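Local coordinates for hypothetical protein (Bacteroides uniformis, PDB 4QE0) that is of unknown function, a Bacteroides protein of the DUF5043 family that pairs a six-stranded antiparallel sheet with helices, at residues 110-113 / 114-117; 124-127 / 128-131; 76-79 / 80-84. One frame throughout, in Å; residues are numbered along the deposited sequence.

Contact 1 of 3, residues 110-113 / 114-117; sequences LLSP and NTGE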
ATOM      1  N   LEU A 110       1.809  -6.079 -15.721  1.00 23.52           N
ATOM      2  CA  LEU A 110       2.018  -5.822 -17.143  1.00 23.56           C
ATOM      3  C   LEU A 110       1.660  -4.374 -17.416  1.00 25.49           C
ATOM      4  O   LEU A 110       0.515  -3.950 -17.203  1.00 26.80           O
ATOM      5  CB  LEU A 110       1.193  -6.757 -17.996  1.00 26.89           C
ATOM      6  CG  LEU A 110       1.386  -8.254 -17.692  1.00 31.51           C
ATOM      7  CD1 LEU A 110       0.651  -9.118 -18.695  1.00 35.87           C
ATOM      8  CD2 LEU A 110       2.867  -8.603 -17.673  1.00 37.54           C
ATOM      9  N   LEU A 111       2.650  -3.619 -17.880  1.00 23.22           N
ATOM     10  CA  LEU A 111       2.510  -2.196 -18.077  1.00 23.06           C
ATOM     11  C   LEU A 111       2.290  -1.810 -19.532  1.00 26.00           C
ATOM     12  O   LEU A 111       2.841  -2.433 -20.446  1.00 25.42           O
ATOM     13  CB  LEU A 111       3.765  -1.471 -17.614  1.00 24.98           C
ATOM     14  CG  LEU A 111       4.350  -1.732 -16.225  1.00 29.77           C
ATOM     15  CD1 LEU A 111       5.523  -0.792 -16.030  1.00 31.79           C
ATOM     16  CD2 LEU A 111       3.355  -1.606 -15.117  1.00 33.63           C
ATOM     17  N   SER A 112       1.540  -0.734 -19.724  1.00 26.48           N
ATOM     18  CA  SER A 112       1.391  -0.116 -21.030  1.00 26.50           C
ATOM     19  C   SER A 112       2.715   0.461 -21.461  1.00 26.72           C
ATOM     20  O   SER A 112       3.355   1.187 -20.711  1.00 27.03           O
ATOM     21  CB  SER A 112       0.361   1.015 -21.011  1.00 30.44           C
ATOM     22  OG  SER A 112       0.479   1.815 -22.176  1.00 29.43           O
ATOM     23  N   PRO A 113       3.122   0.189 -22.700  1.00 25.35           N
ATOM     24  CA  PRO A 113       4.365   0.783 -23.185  1.00 27.42           C
ATOM     25  C   PRO A 113       4.197   2.257 -23.582  1.00 29.61           C
ATOM     26  O   PRO A 113       5.185   2.935 -23.878  1.00 31.36           O
ATOM     27  CB  PRO A 113       4.683  -0.063 -24.410  1.00 29.74           C
ATOM     28  CG  PRO A 113       3.345  -0.488 -24.906  1.00 31.60           C
ATOM     29  CD  PRO A 113       2.480  -0.672 -23.709  1.00 29.77           C
ATOM     30  N   ASN A 114       2.959   2.732 -23.602  1.00 30.21           N
ATOM     31  CA  ASN A 114       2.669   4.129 -23.887  1.00 31.79           C
ATOM     32  C   ASN A 114       2.643   4.979 -22.632  1.00 33.80           C
ATOM     33  O   ASN A 114       3.302   6.007 -22.567  1.00 37.96           O
ATOM     34  CB  ASN A 114       1.333   4.236 -24.615  1.00 34.88           C
ATOM     35  CG  ASN A 114       1.341   3.487 -25.926  1.00 38.24           C
ATOM     36  OD1 ASN A 114       2.229   3.689 -26.737  1.00 44.07           O
ATOM     37  ND2 ASN A 114       0.420   2.546 -26.095  1.00 41.88           N
ATOM     38  N   THR A 115       1.903   4.535 -21.625  1.00 29.09           N
ATOM     39  CA  THR A 115       1.691   5.334 -20.422  1.00 31.33           C
ATOM     40  C   THR A 115       2.446   4.830 -19.216  1.00 32.32           C
ATOM     41  O   THR A 115       2.577   5.548 -18.229  1.00 31.41           O
ATOM     42  CB  THR A 115       0.207   5.359 -20.038  1.00 37.05           C
ATOM     43  OG1 THR A 115      -0.205   4.045 -19.646  1.00 31.66           O
ATOM     44  CG2 THR A 115      -0.650   5.834 -21.206  1.00 39.33           C
ATOM     45  N   GLY A 116       2.881   3.574 -19.246  1.00 30.00           N
ATOM     46  CA  GLY A 116       3.506   2.985 -18.068  1.00 28.36           C
ATOM     47  C   GLY A 116       2.551   2.594 -16.962  1.00 28.70           C
ATOM     48  O   GLY A 116       2.996   2.152 -15.897  1.00 26.96           O
ATOM     49  N   GLU A 117       1.246   2.688 -17.217  1.00 28.65           N
ATOM     50  CA  GLU A 117       0.235   2.255 -16.261  1.00 29.66           C
ATOM     51  C   GLU A 117       0.123   0.741 -16.243  1.00 25.05           C
ATOM     52  O   GLU A 117       0.389   0.071 -17.238  1.00 26.17           O
ATOM     53  CB  GLU A 117      -1.132   2.888 -16.579  1.00 34.66           C
ATOM     54  CG  GLU A 117      -1.118   4.404 -16.383  1.00 49.67           C
ATOM     55  CD  GLU A 117      -2.355   5.104 -16.928  1.00 58.23           C
ATOM     56  OE1 GLU A 117      -3.334   4.421 -17.303  1.00 69.91           O
ATOM     57  OE2 GLU A 117      -2.337   6.353 -16.979  1.00 71.88           O
TER
HETATM   58  O   HOH W   1      -1.636   1.447 -23.769  1.00 52.03           O
HETATM   59  O   HOH W   2       6.017   5.803 -24.206  1.00 54.09           O
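The hairpin connection between strand 106-111 and strand 118-126 closes on Ser112 and Glu117, and the hydroxyl of Ser112 organises its turn. The first closing bond runs from Ser112 N to Glu117 O over 2.9 Å, with an N-H...O angle of 165°. In the other direction, Gly116 N donates to Ser112 O at 2.8 Å in a more bent bond. The side chain of Ser112 points into the turn: its OG stands anti to the backbone N (chi1 165°), which turns it to the amides that follow. There it accepts from Asn114 N at 3.0 Å and, almost straight, from Thr115 N at 3.1 Å. One oxygen thus gathers two consecutive N-H groups of the turn, and it also meets a water, 2.7 Å from Ser112 OG, that accepts a longer bond from Asn114 ND2. Three residues after Ser112, Thr115 forms an ST turn: its OG1 accepts from Glu117 N, two residues on, at 3.1 Å. Gly116 has a positive phi of 76°, a backbone shape that favours glycine, just before Glu117. Beside it Leu111 CA approaches Glu117 O at 3.2 Å in a CA-H...O contact, while both Leu111 methyl groups lie near Gly116 O. Leu111 also packs on Ile164 and Leu166 of strand 164-169 and on Val118 of strand 118-126; Leu110 pairs through its backbone with Met119 and Glu120, and Gly116 bonds through its backbone to Phe152, tying the hairpin end to the loop that carries Phe152.

Contact 2 of 3, residues 124-127 / 128-131; sequences NFFT and FEPY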
ATOM      1  N   ASN A 124       1.527 -16.132  -9.483  1.00 21.95           N
ATOM      2  CA  ASN A 124       1.977 -17.510  -9.647  1.00 23.47           C
ATOM      3  C   ASN A 124       2.442 -18.055  -8.307  1.00 24.78           C
ATOM      4  O   ASN A 124       3.073 -17.352  -7.514  1.00 21.61           O
ATOM      5  CB  ASN A 124       3.135 -17.650 -10.649  1.00 23.72           C
ATOM      6  CG  ASN A 124       2.734 -17.352 -12.073  1.00 29.14           C
ATOM      7  OD1 ASN A 124       3.096 -16.324 -12.606  1.00 31.79           O
ATOM      8  ND2 ASN A 124       1.992 -18.249 -12.695  1.00 28.84           N
ATOM      9  N   PHE A 125       2.099 -19.315  -8.059  1.00 23.00           N
ATOM     10  CA  PHE A 125       2.566 -20.045  -6.897  1.00 23.14           C
ATOM     11  C   PHE A 125       2.265 -21.530  -7.154  1.00 22.86           C
ATOM     12  O   PHE A 125       1.757 -21.872  -8.213  1.00 24.86           O
ATOM     13  CB  PHE A 125       1.843 -19.583  -5.622  1.00 24.17           C
ATOM     14  CG  PHE A 125       0.347 -19.488  -5.771  1.00 23.90           C
ATOM     15  CD1 PHE A 125      -0.467 -20.602  -5.557  1.00 24.42           C
ATOM     16  CD2 PHE A 125      -0.251 -18.271  -6.104  1.00 24.32           C
ATOM     17  CE1 PHE A 125      -1.834 -20.510  -5.709  1.00 25.60           C
ATOM     18  CE2 PHE A 125      -1.620 -18.166  -6.226  1.00 25.33           C
ATOM     19  CZ  PHE A 125      -2.413 -19.281  -6.027  1.00 27.09           C
ATOM     20  N   PHE A 126       2.578 -22.391  -6.201  1.00 22.73           N
ATOM     21  CA  PHE A 126       2.330 -23.834  -6.364  1.00 24.75           C
ATOM     22  C   PHE A 126       1.213 -24.278  -5.434  1.00 26.21           C
ATOM     23  O   PHE A 126       1.020 -23.690  -4.375  1.00 27.73           O
ATOM     24  CB  PHE A 126       3.607 -24.611  -6.083  1.00 26.54           C
ATOM     25  CG  PHE A 126       4.696 -24.376  -7.103  1.00 27.87           C
ATOM     26  CD1 PHE A 126       5.567 -23.298  -6.997  1.00 26.26           C
ATOM     27  CD2 PHE A 126       4.860 -25.253  -8.160  1.00 25.91           C
ATOM     28  CE1 PHE A 126       6.567 -23.091  -7.932  1.00 28.64           C
ATOM     29  CE2 PHE A 126       5.865 -25.070  -9.085  1.00 28.54           C
ATOM     30  CZ  PHE A 126       6.720 -23.990  -8.979  1.00 29.85           C
ATOM     31  N   THR A 127       0.498 -25.339  -5.809  1.00 25.45           N
ATOM     32  CA  THR A 127      -0.646 -25.781  -5.019  1.00 26.42           C
ATOM     33  C   THR A 127      -0.238 -26.307  -3.648  1.00 26.22           C
ATOM     34  O   THR A 127      -1.050 -26.332  -2.718  1.00 31.57           O
ATOM     35  CB  THR A 127      -1.408 -26.919  -5.687  1.00 28.84           C
ATOM     36  OG1 THR A 127      -0.554 -28.061  -5.745  1.00 25.86           O
ATOM     37  CG2 THR A 127      -1.871 -26.526  -7.065  1.00 28.88           C
ATOM     38  N   PHE A 128       1.025 -26.699  -3.510  1.00 28.35           N
ATOM     39  CA  PHE A 128       1.541 -27.201  -2.240  1.00 30.91           C
ATOM     40  C   PHE A 128       2.097 -26.108  -1.333  1.00 32.32           C
ATOM     41  O   PHE A 128       2.590 -26.401  -0.243  1.00 31.10           O
ATOM     42  CB  PHE A 128       2.591 -28.281  -2.469  1.00 30.69           C
ATOM     43  CG  PHE A 128       3.667 -27.903  -3.469  1.00 27.23           C
ATOM     44  CD1 PHE A 128       4.714 -27.088  -3.109  1.00 27.79           C
ATOM     45  CD2 PHE A 128       3.632 -28.418  -4.758  1.00 28.90           C
ATOM     46  CE1 PHE A 128       5.710 -26.777  -4.018  1.00 29.33           C
ATOM     47  CE2 PHE A 128       4.613 -28.105  -5.666  1.00 28.65           C
ATOM     48  CZ  PHE A 128       5.654 -27.294  -5.295  1.00 27.46           C
ATOM     49  N   GLU A 129       1.990 -24.847  -1.755  1.00 30.56           N
ATOM     50  CA  GLU A 129       2.451 -23.721  -0.964  1.00 27.82           C
ATOM     51  C   GLU A 129       1.287 -23.039  -0.249  1.00 26.56           C
ATOM     52  O   GLU A 129       0.148 -23.175  -0.665  1.00 26.98           O
ATOM     53  CB  GLU A 129       3.162 -22.705  -1.876  1.00 30.07           C
ATOM     54  CG  GLU A 129       4.475 -23.220  -2.455  1.00 33.21           C
ATOM     55  CD  GLU A 129       5.126 -22.269  -3.450  1.00 38.38           C
ATOM     56  OE1 GLU A 129       4.414 -21.406  -4.052  1.00 30.66           O
ATOM     57  OE2 GLU A 129       6.359 -22.401  -3.638  1.00 32.40           O
ATOM     58  N   PRO A 130       1.585 -22.265   0.801  1.00 26.52           N
ATOM     59  CA  PRO A 130       0.509 -21.612   1.562  1.00 27.70           C
ATOM     60  C   PRO A 130      -0.288 -20.574   0.768  1.00 25.47           C
ATOM     61  O   PRO A 130      -1.449 -20.323   1.099  1.00 25.33           O
ATOM     62  CB  PRO A 130       1.231 -20.960   2.745  1.00 31.69           C
ATOM     63  CG  PRO A 130       2.687 -21.012   2.423  1.00 35.18           C
ATOM     64  CD  PRO A 130       2.912 -22.096   1.429  1.00 29.95           C
ATOM     65  N   TYR A 131       0.288 -20.039  -0.305  1.00 25.96           N
ATOM     66  CA  TYR A 131      -0.443 -19.113  -1.197  1.00 23.88           C
ATOM     67  C   TYR A 131      -1.689 -19.741  -1.809  1.00 25.72           C
ATOM     68  O   TYR A 131      -2.642 -19.041  -2.188  1.00 26.03           O
ATOM     69  CB  TYR A 131       0.491 -18.555  -2.274  1.00 24.43           C
ATOM     70  CG  TYR A 131       1.572 -17.741  -1.642  1.00 22.12           C
ATOM     71  CD1 TYR A 131       1.279 -16.504  -1.050  1.00 23.85           C
ATOM     72  CD2 TYR A 131       2.869 -18.230  -1.535  1.00 22.25           C
ATOM     73  CE1 TYR A 131       2.259 -15.777  -0.396  1.00 24.98           C
ATOM     74  CE2 TYR A 131       3.854 -17.499  -0.900  1.00 22.61           C
ATOM     75  CZ  TYR A 131       3.538 -16.267  -0.334  1.00 22.30           C
ATOM     76  OH  TYR A 131       4.510 -15.544   0.290  1.00 24.10           O
TER
HETATM   77  O   HOH W   3      -1.183 -25.602  -0.054  1.00 36.84           O
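Glu129 and Phe126 are joined across a type I beta turn, Phe126 to Glu129, which leads the chain off the end of strand 118-126. The turn's own bond is Glu129 N to Phe126 O, 3.0 Å, and the glutamate side chain then doubles back along the strand. Its CB lies 3.4 Å from Phe126 O; CG passes the CB of Phe126; beyond it the chain is extended (chi2 175°), bringing the carboxylate across to the edge of the Phe126 ring, the two planes 81° apart. OE1 ends in the plane of that ring, at its edge, and accepts from Phe126 N at 3.0 Å, the donor standing above the carboxylate plane, while OE2 rests 3.6 Å from Phe126 CD1. An alanine at Glu129 would remove this carboxylate and is likely to leave Phe126 N without its acceptor and the ring edge less well covered. The Phe128 ring takes Phe126 CB over one face, 3.6 Å from its centroid in a CH-pi contact, and the two rings lie nearly parallel but slid apart. Within the turn Thr127 OG1 bonds to Gln40 OE1, just before strand 41-45; past it Tyr131 OH bonds to Thr103 O. Tyr131 CB sits over a face of the Phe125 ring, 3.6 Å from Phe125 CG.

Contact 3 of 3, residues 76-79 / 80-84; sequences YDRF and MSQQA. With SO4 (sulfate ion), chain I.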
ATOM      1  N   TYR A  76      13.675   4.134 -13.378  1.00 26.95           N
ATOM      2  CA  TYR A  76      13.637   3.781 -11.966  1.00 26.95           C
ATOM      3  C   TYR A  76      12.885   4.834 -11.176  1.00 26.48           C
ATOM      4  O   TYR A  76      13.080   6.026 -11.372  1.00 25.94           O
ATOM      5  CB  TYR A  76      15.050   3.667 -11.410  1.00 31.16           C
ATOM      6  CG  TYR A  76      15.062   3.358  -9.928  1.00 29.82           C
ATOM      7  CD1 TYR A  76      14.699   2.102  -9.473  1.00 33.31           C
ATOM      8  CD2 TYR A  76      15.401   4.332  -8.990  1.00 32.10           C
ATOM      9  CE1 TYR A  76      14.696   1.803  -8.118  1.00 37.14           C
ATOM     10  CE2 TYR A  76      15.414   4.037  -7.635  1.00 33.57           C
ATOM     11  CZ  TYR A  76      15.061   2.772  -7.217  1.00 35.01           C
ATOM     12  OH  TYR A  76      15.062   2.461  -5.885  1.00 39.59           O
ATOM     13  N   ASP A  77      12.017   4.390 -10.283  1.00 25.07           N
ATOM     14  CA  ASP A  77      11.379   5.284  -9.333  1.00 28.55           C
ATOM     15  C   ASP A  77      11.312   4.583  -7.999  1.00 24.93           C
ATOM     16  O   ASP A  77      10.625   3.577  -7.857  1.00 24.21           O
ATOM     17  CB  ASP A  77       9.978   5.691  -9.782  1.00 28.93           C
ATOM     18  CG  ASP A  77       9.415   6.818  -8.904  1.00 34.87           C
ATOM     19  OD1 ASP A  77       8.917   6.572  -7.791  1.00 29.51           O
ATOM     20  OD2 ASP A  77       9.571   8.005  -9.271  1.00 44.90           O
ATOM     21  N   ARG A  78      12.013   5.137  -7.026  1.00 25.27           N
ATOM     22  CA  ARG A  78      12.162   4.502  -5.739  1.00 26.33           C
ATOM     23  C   ARG A  78      10.811   4.338  -5.050  1.00 25.20           C
ATOM     24  O   ARG A  78      10.426   3.239  -4.646  1.00 22.57           O
ATOM     25  CB  ARG A  78      13.118   5.326  -4.858  1.00 29.23           C
ATOM     26  CG  ARG A  78      13.538   4.628  -3.560  1.00 31.69           C
ATOM     27  CD  ARG A  78      12.632   4.913  -2.398  1.00 34.58           C
ATOM     28  NE  ARG A  78      12.260   6.314  -2.210  1.00 32.91           N
ATOM     29  CZ  ARG A  78      11.273   6.693  -1.404  1.00 30.40           C
ATOM     30  NH1 ARG A  78      10.615   5.784  -0.705  1.00 27.30           N
ATOM     31  NH2 ARG A  78      10.942   7.981  -1.273  1.00 33.35           N
ATOM     32  N   PHE A  79      10.072   5.429  -4.943  1.00 23.87           N
ATOM     33  CA  PHE A  79       8.797   5.379  -4.276  1.00 26.67           C
ATOM     34  C   PHE A  79       7.822   4.403  -4.922  1.00 22.12           C
ATOM     35  O   PHE A  79       7.168   3.618  -4.222  1.00 23.46           O
ATOM     36  CB  PHE A  79       8.143   6.761  -4.178  1.00 24.96           C
ATOM     37  CG  PHE A  79       6.784   6.706  -3.516  1.00 24.14           C
ATOM     38  CD1 PHE A  79       6.663   6.332  -2.199  1.00 26.88           C
ATOM     39  CD2 PHE A  79       5.630   6.931  -4.253  1.00 28.08           C
ATOM     40  CE1 PHE A  79       5.422   6.232  -1.590  1.00 28.64           C
ATOM     41  CE2 PHE A  79       4.376   6.818  -3.658  1.00 27.38           C
ATOM     42  CZ  PHE A  79       4.274   6.471  -2.331  1.00 25.75           C
HETATM   43  N   MSE A  80       7.670   4.481  -6.233  1.00 22.94           N
HETATM   44  CA  MSE A  80       6.707   3.617  -6.913  1.00 24.41           C
HETATM   45  C   MSE A  80       7.096   2.169  -6.753  1.00 24.35           C
HETATM   46  O   MSE A  80       6.224   1.331  -6.596  1.00 23.61           O
HETATM   47  CB  MSE A  80       6.536   3.987  -8.386  1.00 25.02           C
HETATM   48  CG  MSE A  80       5.855   5.333  -8.573  1.00 29.38           C
HETATM   49 SE   MSE A  80       3.884   5.193  -8.632  0.75 31.61          SE
HETATM   50  CE  MSE A  80       3.313   5.140  -6.735  1.00 33.22           C
ATOM     51  N   SER A  81       8.392   1.852  -6.787  1.00 22.55           N
ATOM     52  CA  SER A  81       8.841   0.478  -6.588  1.00 24.96           C
ATOM     53  C   SER A  81       8.509  -0.032  -5.193  1.00 22.55           C
ATOM     54  O   SER A  81       8.021  -1.164  -5.024  1.00 22.01           O
ATOM     55  CB  SER A  81      10.359   0.344  -6.786  1.00 25.45           C
ATOM     56  OG  SER A  81      10.688   0.713  -8.093  1.00 34.61           O
ATOM     57  N   GLN A  82       8.769   0.798  -4.197  1.00 21.58           N
ATOM     58  CA  GLN A  82       8.528   0.398  -2.824  1.00 22.16           C
ATOM     59  C   GLN A  82       7.055   0.374  -2.533  1.00 22.21           C
ATOM     60  O   GLN A  82       6.586  -0.438  -1.725  1.00 22.29           O
ATOM     61  CB  GLN A  82       9.263   1.313  -1.858  1.00 23.57           C
ATOM     62  CG  GLN A  82      10.773   1.158  -1.968  1.00 24.31           C
ATOM     63  CD  GLN A  82      11.531   2.011  -0.972  1.00 30.26           C
ATOM     64  OE1 GLN A  82      10.993   2.958  -0.419  1.00 28.09           O
ATOM     65  NE2 GLN A  82      12.804   1.697  -0.775  1.00 31.29           N
ATOM     66  N   GLN A  83       6.301   1.245  -3.199  1.00 21.33           N
ATOM     67  CA  GLN A  83       4.847   1.228  -2.989  1.00 21.24           C
ATOM     68  C   GLN A  83       4.220  -0.065  -3.517  1.00 22.58           C
ATOM     69  O   GLN A  83       3.286  -0.589  -2.893  1.00 21.52           O
ATOM     70  CB  GLN A  83       4.217   2.473  -3.601  1.00 22.92           C
ATOM     71  CG  GLN A  83       2.721   2.644  -3.323  1.00 24.92           C
ATOM     72  CD  GLN A  83       2.360   2.960  -1.886  1.00 29.52           C
ATOM     73  OE1 GLN A  83       3.209   3.133  -1.014  1.00 27.57           O
ATOM     74  NE2 GLN A  83       1.051   3.045  -1.639  1.00 31.59           N
ATOM     75  N   ALA A  84       4.716  -0.572  -4.646  1.00 22.62           N
ATOM     76  CA  ALA A  84       4.237  -1.854  -5.173  1.00 21.85           C
ATOM     77  C   ALA A  84       4.482  -2.986  -4.187  1.00 20.58           C
ATOM     78  O   ALA A  84       3.589  -3.791  -3.908  1.00 22.55           O
ATOM     79  CB  ALA A  84       4.885  -2.163  -6.503  1.00 23.31           C
TER
HETATM   80  S   SO4 I 307      13.256   9.848  -3.202  1.00 62.94           S
HETATM   81  O1  SO4 I 307      13.881  10.793  -4.154  1.00 76.91           O
HETATM   82  O2  SO4 I 307      13.461  10.313  -1.807  1.00 72.68           O
HETATM   83  O3  SO4 I 307      11.801   9.776  -3.469  1.00 55.38           O
HETATM   84  O4  SO4 I 307      13.914   8.539  -3.343  1.00 52.07           O
HETATM   85  O   HOH W   4      11.434   1.497 -10.669  1.00 42.84           O
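Arg78 and Gln82, one helical turn apart at the start of helix 78-90, cross with guanidinium and amide planes 71° apart. The arginine folds back through bends at chi2 and chi3, and NH1 donates to Gln82 OE1 at 2.9 Å. That oxygen lies in the guanidinium plane, yet the N-H arrives from above the amide carbonyl plane. Another part of the guanidinium edge meets a sulfate ion: NE reaches SO4 O4 at 3.0 Å, nearly straight, and NH2 reaches SO4 O3 at 3.0 Å. NH1 also bonds to Leu179 O of the C-terminal loop. Phe79 CB lies over one face of the Arg78 guanidinium, and the Phe79 ring lies side by side with Gln83, turned 27° from the amide plane, with Gln83 CB over one face. The selenomethionine Met80 bends at chi2 and chi3 to bring CE to 3.7 Å from Phe79 CE2. On the second subunit, Phe41 meets the Phe79 ring, and Ser39 of that subunit packs on Phe79 and Met80. The Gln83 amide is held by Gln149.

Asp77 is the N-cap. With CG anti to its own N (chi1 -170°), OD1 turns back over the first turn and takes Met80 N on its anti lone pair at 2.9 Å. Its carbonyl oxygen accepts from both Ser81 N and Ser81 OG, the latter at 2.9 Å, from opposite faces of the carbonyl plane. As N-cap, the carboxylate would be expected to complement the positive end of the helix dipole, while the arginine's charge is probably met in the crystal by the sulfate, which likely comes from the crystallisation liquor.

How the contacts relate
Along the chain the order is contact 3, contact 1, contact 2. Contact 3 starts helix 78-90; the other two lie at ends of neighbouring strands 106-111 and 118-126 of the antiparallel sheet. Contact 1 is the turn that joins them, and contact 2 follows the far end of strand 118-126, so the two mark opposite ends of one strand, with centres about 28 Å apart on opposite sides of the chain's centre. Contact 3 lies nearer to contact 1, about 15 Å between centres, than to contact 2, about 26 Å. None touches another. Phe152 links contacts 1 and 3, meeting Leu111 and Ser81. Of the three, the start of helix 78-90 alone joins the subunit contact, where Phe41 of the second subunit meets Phe79.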